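PDB 2FJC: antigen TpF1 from Treponema pallidum, which binds ferric iron as a mini-ferritin of the Dps family and probably oxidises the metal. Local coordinates for residues V27-I30 / K31-Y35; P77-M80 / A81-L84. All blocks are in the same frame, centred on the assembly; numbering follows the deposited sequence.

Interaction 1: V27-I30 / K31-Y35; sequences VLYI and KLHNY
Tyr29 and His33 meet one helical turn apart because their first torsions differ: chi1 of -179° swings the tyrosine ring away from its amide nitrogen, beside the carbonyl carbon, whereas the imidazole sits beside the N of His33 and anti to its carbonyl carbon (chi1 -83°), so that it leans back along the helix. The imidazole therefore approaches Tyr29 edge first, in a T-shaped pair with ring centroids 4.7 Å apart and planes at 65°. Its leading atom, His33 CE1, stands over the rim of the phenol face, 3.4 Å from Tyr29 CZ. A second tie joins them, since His33 ND1 donates to Tyr29 O at 2.8 Å in a nearly straight bond. That oxygen lies in the imidazole plane but is met from a direction tilted out of the carbonyl plane; His33 N reaches it only weakly. Bond and stack both restrain the rotation of the imidazole, against which Tyr55 and, from the second subunit, Phe62 also pack; histidine, flat and able to donate, suits this place. On another side of the helix Leu28 CD2 packs against Leu32 CG at 3.5 Å, and the two branched side chains face Val58 of helix 44-71. Beneath them run ordinary helical bonds, such as Leu32 N to Leu28 O at 2.8 Å. Lys31 stretches out, carrying its buried ammonium to Asp109 and Ala90 O, a salt bridge and a hydrogen bond that satisfy it. The Tyr29 hydroxyl is bonded to Thr59 of the second subunit. The His33 side chain, close to a bound iron, packs on Asp63 of that subunit, which with Glu67 forms the iron site, an arrangement consistent with the ferroxidase centre of Dps proteins, built between two subunits of the four-helix ferritin fold.

Interaction 2: P77-M80 / A81-L84; sequences PASM and AEYL
Pro77 and Ala78 run in an open, non-helical conformation toward Ser79, which is itself extended, and from Met80 the backbone turns into helix 80-86, where Tyr83 N bonds Ser79 O at 3.0 Å and Leu84 N bonds Met80 O at 2.8 Å. Ser79 is the N-cap. Its hydroxyl, held between the backbone N and the carbonyl carbon (chi1 71°), turns forward over the first turn and accepts from Glu82 N at 3.2 Å, although the placing of OG is less sure. Serine suits this post because its short side chain can reach an amide that has no preceding turn to bond. Glu82 folds back in the opposite sense: its OE2 accepts from Ala78 N at 3.1 Å, the N-H arriving from above the carboxylate plane. Because the amide gripped is that of Ala78 and not of Ser79, this is not a true capping box. OE1 of Glu82 goes to Lys95 of the second subunit, so the carboxylate, close to a helix start, probably stays ionised. Tyr83 ties the incoming chain down from another side. Its hydroxyl donates to Pro77 O at 2.7 Å, Pro77 CB rests 3.7 Å from Tyr83 CE1, and Ser79 O lies over one face of the ring, nearer the rim than the centre. The proline ring gives the tyrosine a rigid apolar neighbour, while its backbone carbonyl takes the hydroxyl. Glu91 of the second subunit accepts from the backbone N of both Met80 and Ala81, finishing the helix start from outside. The short helix and the loop leading into it from helix 44-71 lie against helix 8-38 of their own chain, with Pro77 and Tyr83 on Val22 and Met80 on Ile30.

The two contacts, with centres about 15 Å apart, touch within the chain, where Ile30 CD1 of interaction 1 lies 3.8 Å from Met80 CE of interaction 2. They meet again across the subunit boundary: Ile30 packs on Tyr83 of the second subunit, Val27 on its Met80, and Asn34 ND2 bonds its Ala78 O. Residues 27-35 of helix 8-38 thus touch the short capped helix of both copies, knitting the pair together. Interaction 1 is nearer the metal, the His33 side chain being about 6 Å from a bound iron and that of Tyr83 about 12 Å; interaction 2 belongs to the surrounding subunit interface.

Interaction 1: V27-I30 / K31-Y35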
loop_
_atom_site.group_PDB
_atom_site.type_symbol
_atom_site.label_atom_id
_atom_site.label_comp_id
_atom_site.label_asym_id
_atom_site.label_seq_id
_atom_site.Cartn_x
_atom_site.Cartn_y
_atom_site.Cartn_z
ATOM N N VAL B 27 0.240 -20.009 28.687
ATOM C CA VAL B 27 -1.032 -20.326 29.312
ATOM C C VAL B 27 -2.071 -19.238 29.020
ATOM O O VAL B 27 -3.220 -19.536 28.711
ATOM C CB VAL B 27 -0.863 -20.496 30.844
ATOM C CG1 VAL B 27 -2.216 -20.604 31.509
ATOM C CG2 VAL B 27 -0.046 -21.756 31.138
ATOM N N LEU B 28 -1.659 -17.979 29.107
ATOM C CA LEU B 28 -2.563 -16.867 28.857
ATOM C C LEU B 28 -3.070 -16.891 27.421
ATOM O O LEU B 28 -4.229 -16.567 27.154
ATOM C CB LEU B 28 -1.848 -15.545 29.085
ATOM C CG LEU B 28 -2.618 -14.463 29.824
ATOM C CD1 LEU B 28 -1.961 -13.140 29.517
ATOM C CD2 LEU B 28 -4.080 -14.456 29.424
ATOM N N TYR B 29 -2.184 -17.255 26.503
ATOM C CA TYR B 29 -2.506 -17.319 25.092
ATOM C C TYR B 29 -3.744 -18.166 24.851
ATOM O O TYR B 29 -4.668 -17.760 24.141
ATOM C CB TYR B 29 -1.336 -17.905 24.309
ATOM C CG TYR B 29 -1.584 -17.991 22.820
ATOM C CD1 TYR B 29 -1.687 -16.839 22.041
ATOM C CD2 TYR B 29 -1.711 -19.227 22.187
ATOM C CE1 TYR B 29 -1.907 -16.915 20.665
ATOM C CE2 TYR B 29 -1.931 -19.319 20.811
ATOM C CZ TYR B 29 -2.029 -18.162 20.055
ATOM O OH TYR B 29 -2.255 -18.256 18.701
ATOM N N ILE B 30 -3.764 -19.347 25.448
ATOM C CA ILE B 30 -4.886 -20.235 25.281
ATOM C C ILE B 30 -6.089 -19.792 26.106
ATOM O O ILE B 30 -7.235 -19.949 25.680
ATOM C CB ILE B 30 -4.462 -21.667 25.612
ATOM C CG1 ILE B 30 -3.566 -22.164 24.473
ATOM C CG2 ILE B 30 -5.680 -22.571 25.790
ATOM C CD1 ILE B 30 -2.986 -23.520 24.716
ATOM N N LYS B 31 -5.825 -19.207 27.267
ATOM C CA LYS B 31 -6.889 -18.735 28.129
ATOM C C LYS B 31 -7.660 -17.646 27.395
ATOM O O LYS B 31 -8.887 -17.585 27.458
ATOM C CB LYS B 31 -6.284 -18.195 29.426
ATOM C CG LYS B 31 -7.265 -17.945 30.549
ATOM C CD LYS B 31 -6.508 -17.695 31.859
ATOM C CE LYS B 31 -7.460 -17.395 33.006
ATOM N NZ LYS B 31 -6.731 -17.147 34.270
ATOM N N LEU B 32 -6.935 -16.787 26.689
ATOM C CA LEU B 32 -7.564 -15.700 25.953
ATOM C C LEU B 32 -8.443 -16.251 24.834
ATOM O O LEU B 32 -9.462 -15.655 24.490
ATOM C CB LEU B 32 -6.501 -14.760 25.382
ATOM C CG LEU B 32 -5.815 -13.879 26.427
ATOM C CD1 LEU B 32 -4.608 -13.189 25.814
ATOM C CD2 LEU B 32 -6.819 -12.864 26.964
ATOM N N HIS B 33 -8.053 -17.382 24.256
ATOM C CA HIS B 33 -8.872 -17.970 23.209
ATOM C C HIS B 33 -10.161 -18.449 23.852
ATOM O O HIS B 33 -11.239 -18.318 23.273
ATOM C CB HIS B 33 -8.173 -19.152 22.527
ATOM C CG HIS B 33 -7.222 -18.749 21.445
ATOM N ND1 HIS B 33 -5.981 -18.204 21.701
ATOM C CD2 HIS B 33 -7.337 -18.800 20.094
ATOM C CE1 HIS B 33 -5.375 -17.938 20.557
ATOM N NE2 HIS B 33 -6.176 -18.289 19.566
ATOM N N ASN B 34 -10.046 -18.997 25.056
ATOM C CA ASN B 34 -11.209 -19.480 25.775
ATOM C C ASN B 34 -12.243 -18.354 25.856
ATOM O O ASN B 34 -13.384 -18.536 25.454
ATOM C CB ASN B 34 -10.810 -19.924 27.179
ATOM C CG ASN B 34 -11.898 -20.713 27.868
ATOM O OD1 ASN B 34 -13.055 -20.317 27.870
ATOM N ND2 ASN B 34 -11.528 -21.830 28.465
ATOM N N TYR B 35 -11.847 -17.188 26.361
ATOM C CA TYR B 35 -12.783 -16.072 26.457
ATOM C C TYR B 35 -13.224 -15.629 25.074
ATOM O O TYR B 35 -14.390 -15.311 24.850
ATOM C CB TYR B 35 -12.148 -14.894 27.192
ATOM C CG TYR B 35 -11.675 -15.256 28.577
ATOM C CD1 TYR B 35 -12.465 -16.042 29.417
ATOM C CD2 TYR B 35 -10.436 -14.820 29.051
ATOM C CE1 TYR B 35 -12.039 -16.388 30.677
ATOM C CE2 TYR B 35 -10.000 -15.159 30.323
ATOM C CZ TYR B 35 -10.805 -15.947 31.133
ATOM O OH TYR B 35 -10.359 -16.305 32.390
#

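Interaction 2: P77-M80 / A81-L84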
loop_
_atom_site.group_PDB
_atom_site.type_symbol
_atom_site.label_atom_id
_atom_site.label_comp_id
_atom_site.label_asym_id
_atom_site.label_seq_id
_atom_site.Cartn_x
_atom_site.Cartn_y
_atom_site.Cartn_z
ATOM N N PRO B 77 11.325 -23.175 27.588
ATOM C CA PRO B 77 10.372 -24.247 27.878
ATOM C C PRO B 77 9.494 -24.300 26.632
ATOM O O PRO B 77 9.010 -23.271 26.166
ATOM C CB PRO B 77 9.639 -23.737 29.117
ATOM C CG PRO B 77 9.752 -22.251 29.011
ATOM C CD PRO B 77 11.167 -22.055 28.529
ATOM N N ALA B 78 9.314 -25.488 26.069
ATOM C CA ALA B 78 8.541 -25.598 24.843
ATOM C C ALA B 78 7.576 -26.767 24.781
ATOM O O ALA B 78 7.639 -27.583 23.866
ATOM C CB ALA B 78 9.495 -25.643 23.661
ATOM N N SER B 79 6.687 -26.844 25.763
ATOM C CA SER B 79 5.676 -27.892 25.811
ATOM C C SER B 79 4.631 -27.460 26.811
ATOM O O SER B 79 4.928 -26.719 27.755
ATOM C CB SER B 79 6.291 -29.237 26.220
ATOM O OG SER B 79 6.677 -29.239 27.579
ATOM N N MET B 80 3.402 -27.890 26.597
ATOM C CA MET B 80 2.332 -27.535 27.512
ATOM C C MET B 80 2.597 -28.151 28.883
ATOM O O MET B 80 2.270 -27.557 29.919
ATOM C CB MET B 80 0.997 -28.009 26.948
ATOM C CG MET B 80 0.618 -27.282 25.681
ATOM S SD MET B 80 -0.963 -27.801 25.077
ATOM C CE MET B 80 -1.202 -26.735 23.673
ATOM N N ALA B 81 3.201 -29.336 28.889
ATOM C CA ALA B 81 3.521 -29.996 30.151
ATOM C C ALA B 81 4.411 -29.079 31.003
ATOM O O ALA B 81 4.141 -28.869 32.182
ATOM C CB ALA B 81 4.222 -31.333 29.894
ATOM N N GLU B 82 5.461 -28.527 30.401
ATOM C CA GLU B 82 6.358 -27.634 31.127
ATOM C C GLU B 82 5.641 -26.355 31.533
ATOM O O GLU B 82 5.827 -25.868 32.641
ATOM C CB GLU B 82 7.570 -27.259 30.272
ATOM C CG GLU B 82 8.384 -28.434 29.779
ATOM C CD GLU B 82 9.496 -28.004 28.845
ATOM O OE1 GLU B 82 10.543 -27.518 29.335
ATOM O OE2 GLU B 82 9.315 -28.136 27.615
ATOM N N TYR B 83 4.832 -25.806 30.633
ATOM C CA TYR B 83 4.112 -24.578 30.937
ATOM C C TYR B 83 3.193 -24.751 32.133
ATOM O O TYR B 83 3.170 -23.914 33.031
ATOM C CB TYR B 83 3.308 -24.106 29.723
ATOM C CG TYR B 83 4.169 -23.736 28.534
ATOM C CD1 TYR B 83 5.501 -23.324 28.705
ATOM C CD2 TYR B 83 3.659 -23.795 27.240
ATOM C CE1 TYR B 83 6.293 -22.989 27.617
ATOM C CE2 TYR B 83 4.449 -23.460 26.142
ATOM C CZ TYR B 83 5.762 -23.060 26.335
ATOM O OH TYR B 83 6.536 -22.744 25.245
ATOM N N LEU B 84 2.436 -25.841 32.151
ATOM C CA LEU B 84 1.533 -26.094 33.268
ATOM C C LEU B 84 2.317 -26.265 34.560
ATOM O O LEU B 84 1.817 -25.950 35.641
ATOM C CB LEU B 84 0.685 -27.341 33.012
ATOM C CG LEU B 84 -0.396 -27.164 31.943
ATOM C CD1 LEU B 84 -1.189 -28.447 31.785
ATOM C CD2 LEU B 84 -1.312 -26.019 32.334
#